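Local coordinates for ferripyochelin binding protein (Pyrococcus horikoshii, PDB 2FKO) that probably acts as a zinc-dependent carbonic anhydrase of the gamma class, hydrating carbon dioxide to bicarbonate, although it is named for ferripyochelin binding, at residues Trp38-Leu43 with Gln59-Ile64; Tyr77-His82 with Tyr94-Ile99; Ser16-Glu21 with Glu164-Gly169; Ile50-Tyr55 with Thr72-Tyr77. One frame throughout, in Å; residues are numbered along the deposited sequence.

Interaction 1: residues Trp38-Leu43 with Gln59-Ile64; sequences WPSAVL and QDNVSI
The carbonyl O of Pro39 is gripped twice: Asn61 N donates a hydrogen bond to it at 3.0 Å, in the carbonyl plane, and Asp60 CA brings a CH group to 3.2 Å from the same Pro39 O. Further along, Val42 N bonds Val62 O at 2.9 Å and Val42 O takes Ile64 N at 2.8 Å, both donors lying nearly in line with the acceptor C=O; the strands pair in parallel, Val42 beside Ser63. Inside the coil, Leu43 CG packs alongside Ile64 CD1 at 4.0 Å. Before the strands, two stacked type II turns put small polar residues, Ser40 and Asn61, at positive phi, which asparagine tolerates well. Asp60, its CG beside the backbone N (chi1 -35°), sets OD1 3.4 Å from Pro39 CD, while its carboxylate makes a salt bridge to Arg44 of the second subunit. Ser40 and Asn61 are calcium-binding residues; Ser40 OG lies close to the Asn61 amide and hydrogen-bonds to its counterparts in the second and third subunits. A leucine in place of Asn61 would probably deprive that site of a polar group and strain the positive-phi turn position. Such corner turns, repeated coil after coil, are typical of the trimeric left-handed beta-helix.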
loop_
_atom_site.group_PDB
_atom_site.type_symbol
_atom_site.label_atom_id
_atom_site.label_comp_id
_atom_site.label_asym_id
_atom_site.label_seq_id
_atom_site.Cartn_x
_atom_site.Cartn_y
_atom_site.Cartn_z
ATOM N N TRP A 38 -4.108 4.174 -11.685
ATOM C CA TRP A 38 -3.763 2.773 -11.868
ATOM C C TRP A 38 -4.356 1.757 -10.893
ATOM O O TRP A 38 -5.003 2.127 -9.925
ATOM C CB TRP A 38 -2.238 2.686 -11.936
ATOM C CG TRP A 38 -1.718 3.590 -13.019
ATOM C CD1 TRP A 38 -1.497 4.933 -12.931
ATOM C CD2 TRP A 38 -1.467 3.232 -14.385
ATOM N NE1 TRP A 38 -1.132 5.437 -14.154
ATOM C CE2 TRP A 38 -1.104 4.414 -15.065
ATOM C CE3 TRP A 38 -1.517 2.028 -15.098
ATOM C CZ2 TRP A 38 -0.792 4.430 -16.432
ATOM C CZ3 TRP A 38 -1.206 2.042 -16.463
ATOM C CH2 TRP A 38 -0.847 3.240 -17.110
ATOM N N PRO A 39 -4.154 0.451 -11.159
ATOM C CA PRO A 39 -4.680 -0.621 -10.312
ATOM C C PRO A 39 -4.549 -0.401 -8.808
ATOM O O PRO A 39 -3.474 -0.086 -8.306
ATOM C CB PRO A 39 -3.907 -1.846 -10.789
ATOM C CG PRO A 39 -3.745 -1.572 -12.242
ATOM C CD PRO A 39 -3.355 -0.112 -12.263
ATOM N N SER A 40 -5.667 -0.588 -8.114
ATOM C CA SER A 40 -5.767 -0.448 -6.664
ATOM C C SER A 40 -5.540 0.959 -6.142
ATOM O O SER A 40 -5.462 1.165 -4.933
ATOM C CB SER A 40 -4.809 -1.409 -5.958
ATOM O OG SER A 40 -5.035 -1.385 -4.559
ATOM N N ALA A 41 -5.415 1.929 -7.043
ATOM C CA ALA A 41 -5.242 3.309 -6.609
ATOM C C ALA A 41 -6.624 3.738 -6.140
ATOM O O ALA A 41 -7.625 3.417 -6.781
ATOM C CB ALA A 41 -4.774 4.194 -7.770
ATOM N N VAL A 42 -6.675 4.453 -5.025
ATOM C CA VAL A 42 -7.945 4.897 -4.472
ATOM C C VAL A 42 -7.992 6.399 -4.251
ATOM O O VAL A 42 -7.141 6.958 -3.563
ATOM C CB VAL A 42 -8.233 4.212 -3.111
ATOM C CG1 VAL A 42 -9.566 4.711 -2.542
ATOM C CG2 VAL A 42 -8.257 2.698 -3.282
ATOM N N LEU A 43 -8.985 7.043 -4.856
ATOM C CA LEU A 43 -9.183 8.478 -4.706
ATOM C C LEU A 43 -10.556 8.630 -4.064
ATOM O O LEU A 43 -11.581 8.583 -4.744
ATOM C CB LEU A 43 -9.138 9.184 -6.066
ATOM C CG LEU A 43 -7.760 9.201 -6.743
ATOM C CD1 LEU A 43 -7.436 7.811 -7.263
ATOM C CD2 LEU A 43 -7.758 10.202 -7.889
ATOM N N GLN A 59 -0.254 6.279 -9.342
ATOM C CA GLN A 59 0.143 4.886 -9.503
ATOM C C GLN A 59 -0.502 3.814 -8.627
ATOM O O GLN A 59 -1.316 4.101 -7.748
ATOM C CB GLN A 59 1.672 4.813 -9.437
ATOM C CG GLN A 59 2.298 5.590 -10.594
ATOM C CD GLN A 59 3.801 5.712 -10.505
ATOM O OE1 GLN A 59 4.462 4.926 -9.828
ATOM N NE2 GLN A 59 4.356 6.695 -11.204
ATOM N N ASP A 60 -0.131 2.567 -8.908
ATOM C CA ASP A 60 -0.659 1.386 -8.230
ATOM C C ASP A 60 -0.637 1.438 -6.704
ATOM O O ASP A 60 0.341 1.861 -6.087
ATOM C CB ASP A 60 0.108 0.144 -8.693
ATOM C CG ASP A 60 0.509 0.215 -10.160
ATOM O OD1 ASP A 60 -0.234 -0.291 -11.028
ATOM O OD2 ASP A 60 1.575 0.794 -10.443
ATOM N N ASN A 61 -1.734 0.990 -6.107
ATOM C CA ASN A 61 -1.870 0.934 -4.658
ATOM C C ASN A 61 -1.686 2.225 -3.866
ATOM O O ASN A 61 -1.404 2.169 -2.666
ATOM C CB ASN A 61 -0.935 -0.138 -4.084
ATOM C CG ASN A 61 -1.472 -1.542 -4.280
ATOM O OD1 ASN A 61 -2.550 -1.876 -3.791
ATOM N ND2 ASN A 61 -0.723 -2.372 -4.999
ATOM N N VAL A 62 -1.835 3.389 -4.494
ATOM C CA VAL A 62 -1.806 4.736 -3.860
ATOM C C VAL A 62 -3.092 5.010 -3.200
ATOM O O VAL A 62 -4.121 4.576 -3.742
ATOM C CB VAL A 62 -1.360 5.746 -4.979
ATOM C CG1 VAL A 62 -1.427 7.160 -4.491
ATOM C CG2 VAL A 62 -0.008 5.369 -5.541
ATOM N N SER A 63 -3.112 5.819 -2.148
ATOM C CA SER A 63 -4.364 6.319 -1.600
ATOM C C SER A 63 -4.318 7.842 -1.557
ATOM O O SER A 63 -3.289 8.432 -1.224
ATOM C CB SER A 63 -4.587 5.790 -0.178
ATOM O OG SER A 63 -4.688 4.376 -0.147
ATOM N N ILE A 64 -5.425 8.478 -1.930
ATOM C CA ILE A 64 -5.522 9.931 -1.877
ATOM C C ILE A 64 -6.809 10.220 -1.126
ATOM O O ILE A 64 -7.870 9.709 -1.484
ATOM C CB ILE A 64 -5.588 10.574 -3.276
ATOM C CG1 ILE A 64 -4.321 10.216 -4.064
ATOM C CG2 ILE A 64 -5.716 12.098 -3.138
ATOM C CD1 ILE A 64 -4.265 10.792 -5.468
#

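Interaction 2: residues Tyr77-His82 with Tyr94-Ile99; sequences YVTIGH and YVIIGI. With ZN (zinc ion), chain B.
Tyr94 CE1 lies over one face of the Tyr77 ring, 3.3 Å from Tyr77 CD2. The planes differ by just 12° but are slid apart, so overlap is slight. Both tyrosines occupy the same corner of successive coils of the left-handed beta-helix, with positive phi, and point the same way; flat rings suit this spot because they can pile up at the coil spacing. From there the two strands run parallel. Thr79 N bonds Val95 O at 2.9 Å, Thr79 O accepts Ile97 N at 2.7 Å, and Gly81 N reaches Ile97 O. A side chain at Gly81 would run into that carbonyl, consistent with glycine at this place. Neighbouring coils pack apolar groups against each other (Val78 CG2 on Val95 CB, Ile80 CG2 on Ile97 CB), and beta-branched residues favour the extended backbone here. At the far end His82 turns its CG to the side of its own backbone N (chi1 -48°), and the imidazole meets Ile99 edge-on, CD2 of His82 lying 3.8 Å from Ile99 CD1. Asp60 OD2 makes a weak hydrogen bond to His82 ND1, which would help fix the rotation of the ring. His65 and His87 of the second subunit bind the same metal, placing the site between subunits. His82 NE2 holds the zinc ion at 2.0 Å, and a water sits 1.8 Å from that zinc.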
loop_
_atom_site.group_PDB
_atom_site.type_symbol
_atom_site.label_atom_id
_atom_site.label_comp_id
_atom_site.label_asym_id
_atom_site.label_seq_id
_atom_site.Cartn_x
_atom_site.Cartn_y
_atom_site.Cartn_z
ATOM N N TYR A 77 1.478 17.526 -14.413
ATOM C CA TYR A 77 2.704 16.753 -14.572
ATOM C C TYR A 77 3.196 16.241 -13.225
ATOM O O TYR A 77 4.383 16.337 -12.916
ATOM C CB TYR A 77 3.798 17.615 -15.204
ATOM C CG TYR A 77 3.508 18.062 -16.618
ATOM C CD1 TYR A 77 3.804 17.238 -17.705
ATOM C CD2 TYR A 77 2.968 19.318 -16.872
ATOM C CE1 TYR A 77 3.579 17.659 -19.011
ATOM C CE2 TYR A 77 2.736 19.754 -18.176
ATOM C CZ TYR A 77 3.047 18.921 -19.241
ATOM O OH TYR A 77 2.866 19.365 -20.535
ATOM N N VAL A 78 2.284 15.723 -12.413
ATOM C CA VAL A 78 2.673 15.185 -11.115
ATOM C C VAL A 78 2.669 13.672 -11.174
ATOM O O VAL A 78 1.744 13.064 -11.716
ATOM C CB VAL A 78 1.721 15.633 -9.984
ATOM C CG1 VAL A 78 2.056 14.883 -8.690
ATOM C CG2 VAL A 78 1.854 17.130 -9.758
ATOM N N THR A 79 3.723 13.073 -10.628
ATOM C CA THR A 79 3.854 11.625 -10.587
ATOM C C THR A 79 3.707 11.152 -9.144
ATOM O O THR A 79 4.559 11.430 -8.306
ATOM C CB THR A 79 5.233 11.166 -11.127
ATOM O OG1 THR A 79 5.327 11.461 -12.528
ATOM C CG2 THR A 79 5.418 9.669 -10.917
ATOM N N ILE A 80 2.616 10.451 -8.850
ATOM C CA ILE A 80 2.408 9.945 -7.499
ATOM C C ILE A 80 2.816 8.486 -7.530
ATOM O O ILE A 80 2.090 7.633 -8.038
ATOM C CB ILE A 80 0.940 10.104 -7.052
ATOM C CG1 ILE A 80 0.520 11.573 -7.203
ATOM C CG2 ILE A 80 0.794 9.688 -5.584
ATOM C CD1 ILE A 80 -0.917 11.874 -6.821
ATOM N N GLY A 81 4.007 8.224 -7.000
ATOM C CA GLY A 81 4.568 6.887 -6.998
ATOM C C GLY A 81 3.786 5.771 -6.341
ATOM O O GLY A 81 2.953 5.991 -5.461
ATOM N N HIS A 82 4.079 4.555 -6.790
ATOM C CA HIS A 82 3.444 3.343 -6.282
ATOM C C HIS A 82 3.371 3.336 -4.763
ATOM O O HIS A 82 4.337 3.681 -4.083
ATOM C CB HIS A 82 4.247 2.108 -6.700
ATOM C CG HIS A 82 4.625 2.082 -8.147
ATOM N ND1 HIS A 82 3.766 1.649 -9.134
ATOM C CD2 HIS A 82 5.783 2.405 -8.770
ATOM C CE1 HIS A 82 4.380 1.703 -10.302
ATOM N NE2 HIS A 82 5.604 2.158 -10.109
ATOM N N TYR A 94 4.918 19.515 -11.740
ATOM C CA TYR A 94 6.183 18.822 -11.967
ATOM C C TYR A 94 6.761 18.313 -10.659
ATOM O O TYR A 94 7.915 18.589 -10.325
ATOM C CB TYR A 94 7.187 19.762 -12.639
ATOM C CG TYR A 94 6.642 20.414 -13.884
ATOM C CD1 TYR A 94 6.606 19.734 -15.098
ATOM C CD2 TYR A 94 6.118 21.703 -13.834
ATOM C CE1 TYR A 94 6.054 20.329 -16.237
ATOM C CE2 TYR A 94 5.563 22.300 -14.955
ATOM C CZ TYR A 94 5.531 21.615 -16.151
ATOM O OH TYR A 94 4.961 22.219 -17.251
ATOM N N VAL A 95 5.946 17.565 -9.923
ATOM C CA VAL A 95 6.370 17.009 -8.650
ATOM C C VAL A 95 6.359 15.490 -8.710
ATOM O O VAL A 95 5.414 14.896 -9.217
ATOM C CB VAL A 95 5.431 17.464 -7.510
ATOM C CG1 VAL A 95 5.758 16.713 -6.225
ATOM C CG2 VAL A 95 5.564 18.964 -7.298
ATOM N N ILE A 96 7.422 14.867 -8.212
ATOM C CA ILE A 96 7.485 13.415 -8.181
ATOM C C ILE A 96 7.343 12.990 -6.729
ATOM O O ILE A 96 8.214 13.283 -5.905
ATOM C CB ILE A 96 8.831 12.865 -8.701
ATOM C CG1 ILE A 96 9.028 13.247 -10.168
ATOM C CG2 ILE A 96 8.860 11.338 -8.551
ATOM C CD1 ILE A 96 10.362 12.816 -10.733
ATOM N N ILE A 97 6.229 12.336 -6.417
ATOM C CA ILE A 97 5.988 11.843 -5.068
ATOM C C ILE A 97 6.586 10.442 -5.061
ATOM O O ILE A 97 6.129 9.552 -5.783
ATOM C CB ILE A 97 4.473 11.788 -4.746
ATOM C CG1 ILE A 97 3.865 13.191 -4.836
ATOM C CG2 ILE A 97 4.251 11.244 -3.348
ATOM C CD1 ILE A 97 4.119 14.360 -3.899
ATOM N N GLY A 98 7.633 10.265 -4.267
ATOM C CA GLY A 98 8.311 8.986 -4.215
ATOM C C GLY A 98 7.472 7.783 -3.842
ATOM O O GLY A 98 6.444 7.893 -3.175
ATOM N N ILE A 99 7.926 6.619 -4.283
ATOM C CA ILE A 99 7.244 5.371 -3.983
ATOM C C ILE A 99 7.128 5.188 -2.471
ATOM O O ILE A 99 8.091 5.381 -1.729
ATOM C CB ILE A 99 8.017 4.179 -4.580
ATOM C CG1 ILE A 99 7.988 4.268 -6.107
ATOM C CG2 ILE A 99 7.422 2.861 -4.083
ATOM C CD1 ILE A 99 8.922 3.295 -6.800
HETATM ZN ZN ZN B . 6.731 2.324 -11.780
HETATM O O HOH W 1 6.488 3.941 -12.558
#

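Interaction 3: residues Ser16-Glu21 with Glu164-Gly169. With EDO (1,2-ethanediol), chain C.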
loop_
_atom_site.group_PDB
_atom_site.type_symbol
_atom_site.label_atom_id
_atom_site.label_comp_id
_atom_site.label_asym_id
_atom_site.label_seq_id
_atom_site.Cartn_x
_atom_site.Cartn_y
_atom_site.Cartn_z
ATOM N N SER A 16 -9.973 11.814 -22.044
ATOM C CA SER A 16 -8.634 11.296 -22.341
ATOM C C SER A 16 -7.972 10.587 -21.169
ATOM O O SER A 16 -6.962 9.906 -21.338
ATOM C CB SER A 16 -7.712 12.422 -22.808
ATOM O OG SER A 16 -7.525 13.377 -21.778
ATOM N N ALA A 17 -8.534 10.752 -19.981
ATOM C CA ALA A 17 -7.967 10.127 -18.795
ATOM C C ALA A 17 -8.120 8.609 -18.825
ATOM O O ALA A 17 -8.978 8.068 -19.526
ATOM C CB ALA A 17 -8.637 10.696 -17.543
ATOM N N PHE A 18 -7.264 7.922 -18.077
ATOM C CA PHE A 18 -7.351 6.474 -17.988
ATOM C C PHE A 18 -7.535 6.104 -16.531
ATOM O O PHE A 18 -6.701 6.429 -15.689
ATOM C CB PHE A 18 -6.087 5.781 -18.498
ATOM C CG PHE A 18 -6.039 4.307 -18.161
ATOM C CD1 PHE A 18 -6.973 3.426 -18.704
ATOM C CD2 PHE A 18 -5.089 3.808 -17.271
ATOM C CE1 PHE A 18 -6.963 2.067 -18.365
ATOM C CE2 PHE A 18 -5.071 2.451 -16.928
ATOM C CZ PHE A 18 -6.010 1.581 -17.476
ATOM N N VAL A 19 -8.639 5.438 -16.233
ATOM C CA VAL A 19 -8.893 4.996 -14.873
ATOM C C VAL A 19 -9.003 3.485 -14.947
ATOM O O VAL A 19 -9.947 2.954 -15.519
ATOM C CB VAL A 19 -10.203 5.573 -14.315
ATOM C CG1 VAL A 19 -10.396 5.105 -12.879
ATOM C CG2 VAL A 19 -10.168 7.090 -14.369
ATOM N N ASP A 20 -8.015 2.795 -14.395
ATOM C CA ASP A 20 -8.015 1.342 -14.412
ATOM C C ASP A 20 -9.303 0.858 -13.751
ATOM O O ASP A 20 -9.756 1.449 -12.774
ATOM C CB ASP A 20 -6.809 0.817 -13.641
ATOM C CG ASP A 20 -6.599 -0.659 -13.841
ATOM O OD1 ASP A 20 -5.884 -1.028 -14.800
ATOM O OD2 ASP A 20 -7.161 -1.447 -13.044
ATOM N N GLU A 21 -9.901 -0.211 -14.268
ATOM C CA GLU A 21 -11.137 -0.692 -13.672
ATOM C C GLU A 21 -10.929 -1.201 -12.255
ATOM O O GLU A 21 -11.890 -1.367 -11.516
ATOM C CB GLU A 21 -11.791 -1.781 -14.536
ATOM C CG GLU A 21 -10.968 -3.032 -14.765
ATOM C CD GLU A 21 -11.737 -4.070 -15.559
ATOM O OE1 GLU A 21 -12.725 -3.691 -16.219
ATOM O OE2 GLU A 21 -11.356 -5.257 -15.531
ATOM N N GLU A 164 -2.112 5.856 -22.569
ATOM C CA GLU A 164 -2.699 5.663 -23.886
ATOM C C GLU A 164 -2.548 4.217 -24.348
ATOM O O GLU A 164 -3.449 3.665 -24.968
ATOM C CB GLU A 164 -2.063 6.623 -24.898
ATOM C CG GLU A 164 -2.680 6.554 -26.287
ATOM C CD GLU A 164 -2.307 7.738 -27.148
ATOM O OE1 GLU A 164 -2.776 8.854 -26.853
ATOM O OE2 GLU A 164 -1.542 7.558 -28.117
ATOM N N LYS A 165 -1.424 3.602 -24.041
ATOM C CA LYS A 165 -1.205 2.211 -24.415
ATOM C C LYS A 165 -2.275 1.316 -23.799
ATOM O O LYS A 165 -2.793 0.410 -24.452
ATOM C CB LYS A 165 0.191 1.749 -23.981
ATOM C CG LYS A 165 1.331 2.559 -24.583
ATOM C CD LYS A 165 2.686 2.064 -24.097
ATOM C CE LYS A 165 3.821 2.878 -24.703
ATOM N NZ LYS A 165 5.155 2.409 -24.236
ATOM N N HIS A 166 -2.583 1.588 -22.532
ATOM C CA HIS A 166 -3.583 0.805 -21.818
ATOM C C HIS A 166 -4.993 1.036 -22.351
ATOM O O HIS A 166 -5.770 0.093 -22.511
ATOM C CB HIS A 166 -3.518 1.125 -20.321
ATOM C CG HIS A 166 -2.374 0.461 -19.619
ATOM N ND1 HIS A 166 -2.539 -0.639 -18.803
ATOM C CD2 HIS A 166 -1.046 0.724 -19.627
ATOM C CE1 HIS A 166 -1.364 -1.023 -18.339
ATOM N NE2 HIS A 166 -0.440 -0.213 -18.824
ATOM N N ILE A 167 -5.322 2.294 -22.622
ATOM C CA ILE A 167 -6.640 2.639 -23.143
ATOM C C ILE A 167 -6.915 1.903 -24.455
ATOM O O ILE A 167 -8.025 1.427 -24.695
ATOM C CB ILE A 167 -6.749 4.157 -23.408
ATOM C CG1 ILE A 167 -6.733 4.920 -22.083
ATOM C CG2 ILE A 167 -8.022 4.465 -24.182
ATOM C CD1 ILE A 167 -6.730 6.428 -22.248
ATOM N N LYS A 168 -5.894 1.804 -25.298
ATOM C CA LYS A 168 -6.045 1.152 -26.594
ATOM C C LYS A 168 -5.751 -0.345 -26.665
ATOM O O LYS A 168 -6.356 -1.046 -27.475
ATOM C CB LYS A 168 -5.175 1.863 -27.634
ATOM C CG LYS A 168 -5.497 3.335 -27.794
ATOM C CD LYS A 168 -4.615 3.992 -28.834
ATOM C CE LYS A 168 -4.875 5.488 -28.874
ATOM N NZ LYS A 168 -4.146 6.161 -29.980
ATOM N N GLY A 169 -4.846 -0.837 -25.819
ATOM C CA GLY A 169 -4.480 -2.239 -25.892
ATOM C C GLY A 169 -4.736 -3.199 -24.748
ATOM O O GLY A 169 -4.334 -4.359 -24.841
HETATM C C1 EDO C . -15.264 -3.464 -8.921
HETATM O O1 EDO C . -15.664 -4.288 -7.849
HETATM C C2 EDO C . -15.078 -4.059 -9.992
HETATM O O2 EDO C . -14.061 -3.588 -10.898
#
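The end of the C-terminal helix 146-169 lies against an early coil of the left-handed beta-helix, where Phe18 of strand 18-19 meets His166 and Ile167. The contact is small and mainly apolar, with no hydrogen bond crossing it. Phe18 swings its ring toward the helix because CG stands opposite the backbone N (chi1 168°). The CB of His166 then lies over one face of that ring, 4.0 Å from its centroid and 17° off the normal, a CH-pi contact displaced toward CZ. The backbone N of Asp20 lies over the opposite face, so the ring lies between the helix and the backbone just after its own strand. The imidazole plane is inclined 38° to the phenyl plane, with the centroids of the Phe18 and His166 rings 5.6 Å apart. Ile167 slides past Phe18 in the opposite direction: its CG1 touches Phe18 CD1 at 3.7 Å, and its CD1 methyl ends 3.6 Å from Ser16 O. The apolar ethyl arm of isoleucine covers the flank of the phenyl ring at the surface. The polar end of His166 looks elsewhere, with ND1 bonded to Arg170 and NE2 to Asp46 of the second subunit. Arg170 also forms a salt bridge with Asp20. Both Phe18 and His166 meet Trp38 edge-to-face, which extends the aromatic packing into the next coil. A helix folded back along the flank of the coils in this way is characteristic of gamma-class carbonic anhydrases.

Interaction 4: residues Ile50-Tyr55 with Thr72-Tyr77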
loop_
_atom_site.group_PDB
_atom_site.type_symbol
_atom_site.label_atom_id
_atom_site.label_comp_id
_atom_site.label_asym_id
_atom_site.label_seq_id
_atom_site.Cartn_x
_atom_site.Cartn_y
_atom_site.Cartn_z
ATOM N N ILE A 50 -10.989 16.202 -4.370
ATOM C CA ILE A 50 -9.659 15.752 -4.765
ATOM C C ILE A 50 -9.548 16.190 -6.216
ATOM O O ILE A 50 -10.295 15.714 -7.074
ATOM C CB ILE A 50 -9.496 14.224 -4.669
ATOM C CG1 ILE A 50 -9.602 13.781 -3.206
ATOM C CG2 ILE A 50 -8.148 13.816 -5.243
ATOM C CD1 ILE A 50 -9.514 12.269 -3.006
ATOM N N TYR A 51 -8.641 17.124 -6.478
ATOM C CA TYR A 51 -8.447 17.647 -7.825
ATOM C C TYR A 51 -7.119 17.160 -8.388
ATOM O O TYR A 51 -6.077 17.331 -7.761
ATOM C CB TYR A 51 -8.456 19.182 -7.804
ATOM C CG TYR A 51 -8.780 19.800 -9.146
ATOM C CD1 TYR A 51 -10.080 20.206 -9.448
ATOM C CD2 TYR A 51 -7.801 19.927 -10.136
ATOM C CE1 TYR A 51 -10.403 20.720 -10.698
ATOM C CE2 TYR A 51 -8.114 20.439 -11.398
ATOM C CZ TYR A 51 -9.419 20.829 -11.670
ATOM O OH TYR A 51 -9.758 21.294 -12.918
ATOM N N VAL A 52 -7.154 16.543 -9.562
ATOM C CA VAL A 52 -5.932 16.049 -10.186
ATOM C C VAL A 52 -5.683 16.774 -11.504
ATOM O O VAL A 52 -6.437 16.615 -12.464
ATOM C CB VAL A 52 -6.007 14.531 -10.447
ATOM C CG1 VAL A 52 -4.684 14.034 -11.022
ATOM C CG2 VAL A 52 -6.317 13.801 -9.148
ATOM N N GLY A 53 -4.624 17.579 -11.526
ATOM C CA GLY A 53 -4.270 18.342 -12.710
ATOM C C GLY A 53 -3.830 17.486 -13.877
ATOM O O GLY A 53 -3.355 16.366 -13.694
ATOM N N LYS A 54 -3.968 18.034 -15.081
ATOM C CA LYS A 54 -3.611 17.334 -16.310
ATOM C C LYS A 54 -2.201 16.750 -16.370
ATOM O O LYS A 54 -1.265 17.277 -15.762
ATOM C CB LYS A 54 -3.831 18.263 -17.506
ATOM C CG LYS A 54 -3.296 19.670 -17.286
ATOM C CD LYS A 54 -4.297 20.710 -17.767
ATOM C CE LYS A 54 -4.557 20.554 -19.254
ATOM N NZ LYS A 54 -5.661 21.425 -19.722
ATOM N N TYR A 55 -2.079 15.653 -17.115
ATOM C CA TYR A 55 -0.809 14.953 -17.325
ATOM C C TYR A 55 -0.234 14.307 -16.075
ATOM O O TYR A 55 0.940 13.943 -16.054
ATOM C CB TYR A 55 0.246 15.905 -17.890
ATOM C CG TYR A 55 -0.237 16.788 -19.014
ATOM C CD1 TYR A 55 -0.682 16.242 -20.217
ATOM C CD2 TYR A 55 -0.239 18.175 -18.878
ATOM C CE1 TYR A 55 -1.115 17.059 -21.262
ATOM C CE2 TYR A 55 -0.673 19.002 -19.916
ATOM C CZ TYR A 55 -1.108 18.437 -21.104
ATOM O OH TYR A 55 -1.532 19.249 -22.134
ATOM N N THR A 72 -7.542 18.078 -1.338
ATOM C CA THR A 72 -6.285 17.664 -1.937
ATOM C C THR A 72 -6.238 18.168 -3.373
ATOM O O THR A 72 -7.123 17.878 -4.176
ATOM C CB THR A 72 -6.131 16.134 -1.929
ATOM O OG1 THR A 72 -5.831 15.692 -0.596
ATOM C CG2 THR A 72 -5.003 15.708 -2.865
ATOM N N GLU A 73 -5.205 18.942 -3.682
ATOM C CA GLU A 73 -5.040 19.481 -5.021
ATOM C C GLU A 73 -3.715 19.031 -5.607
ATOM O O GLU A 73 -2.651 19.325 -5.064
ATOM C CB GLU A 73 -5.094 21.010 -5.002
ATOM C CG GLU A 73 -4.922 21.640 -6.379
ATOM C CD GLU A 73 -5.001 23.156 -6.352
ATOM O OE1 GLU A 73 -6.049 23.700 -5.935
ATOM O OE2 GLU A 73 -4.008 23.802 -6.749
ATOM N N ILE A 74 -3.792 18.303 -6.711
ATOM C CA ILE A 74 -2.602 17.816 -7.386
ATOM C C ILE A 74 -2.397 18.686 -8.620
ATOM O O ILE A 74 -3.334 18.921 -9.380
ATOM C CB ILE A 74 -2.765 16.347 -7.823
ATOM C CG1 ILE A 74 -3.129 15.479 -6.614
ATOM C CG2 ILE A 74 -1.472 15.851 -8.462
ATOM C CD1 ILE A 74 -2.140 15.569 -5.483
ATOM N N GLY A 75 -1.175 19.173 -8.807
ATOM C CA GLY A 75 -0.887 20.023 -9.947
ATOM C C GLY A 75 -0.751 19.272 -11.256
ATOM O O GLY A 75 -1.217 18.135 -11.391
ATOM N N GLU A 76 -0.119 19.915 -12.235
ATOM C CA GLU A 76 0.078 19.296 -13.537
ATOM C C GLU A 76 1.416 18.569 -13.594
ATOM O O GLU A 76 2.371 18.947 -12.913
ATOM C CB GLU A 76 0.041 20.347 -14.651
ATOM C CG GLU A 76 -1.159 21.295 -14.616
ATOM C CD GLU A 76 -1.355 22.039 -15.930
ATOM O OE1 GLU A 76 -0.456 21.980 -16.802
ATOM O OE2 GLU A 76 -2.410 22.685 -16.090
ATOM N N TYR A 77 1.478 17.526 -14.413
ATOM C CA TYR A 77 2.704 16.753 -14.572
ATOM C C TYR A 77 3.196 16.241 -13.225
ATOM O O TYR A 77 4.383 16.337 -12.916
ATOM C CB TYR A 77 3.798 17.615 -15.204
ATOM C CG TYR A 77 3.508 18.062 -16.618
ATOM C CD1 TYR A 77 3.804 17.238 -17.705
ATOM C CD2 TYR A 77 2.968 19.318 -16.872
ATOM C CE1 TYR A 77 3.579 17.659 -19.011
ATOM C CE2 TYR A 77 2.736 19.754 -18.176
ATOM C CZ TYR A 77 3.047 18.921 -19.241
ATOM O OH TYR A 77 2.866 19.365 -20.535
#
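Tyr55 and Tyr77 bury the most surface here, and Ile74 follows; all three belong to adjacent coils of the left-handed beta-helix. The two phenol rings form an offset stack, centroids 4.6 Å apart and planes 28° from parallel, with Tyr55 CD2 over the Tyr77 face at 3.4 Å from CZ of Tyr77. Tyr55 CB adds a CH-pi contact near the ring normal. Tyr94 approaches Tyr77 from its other side, so Tyr77 stands between the two rings. With an alanine at Tyr77, Tyr55 would probably lose the ring it stacks on. Ile74 suits the coil interior: its CB sits 3.5 Å from Tyr51 O, and beyond CG1 the chain turns away from the 50-55 segment (chi2 -56°). Its backbone N bonds Tyr51 O at 2.7 Å, and Tyr51 N bonds Thr72 O, in the pattern of parallel strands. Outside, the aliphatic CD of Lys54 rests 3.2 Å from Glu76 OE2, while the ammonium goes to Glu33. Gly53 has no room for a side chain beside Gly75 O. Its N reaches Ile74 O at 2.8 Å from well above the carbonyl plane, 43° out of it.

How the interactions relate
Interactions 1, 2 and 4 tie together successive coils of one left-handed beta-helix, and interaction 3 lays the terminal helix against an earlier coil. Interactions 1 and 2 meet at the zinc site, where Asp60 of interaction 1 is second shell to the zinc ligand His82 of interaction 2. Their coils are also joined through the backbone: Gln59 N lies 3.0 Å from Ile80 O, a probable hydrogen bond. Interactions 2 and 4 share Tyr77, and Tyr94 N reaches Glu76 O at 2.9 Å. Interactions 1 and 4 pack through Ile64 and Thr72 inside the coils. Trp38 joins interaction 1 to interaction 3, and the His166 side chain lies about 10 Å from the zinc ion, so interaction 3 is away from the metal.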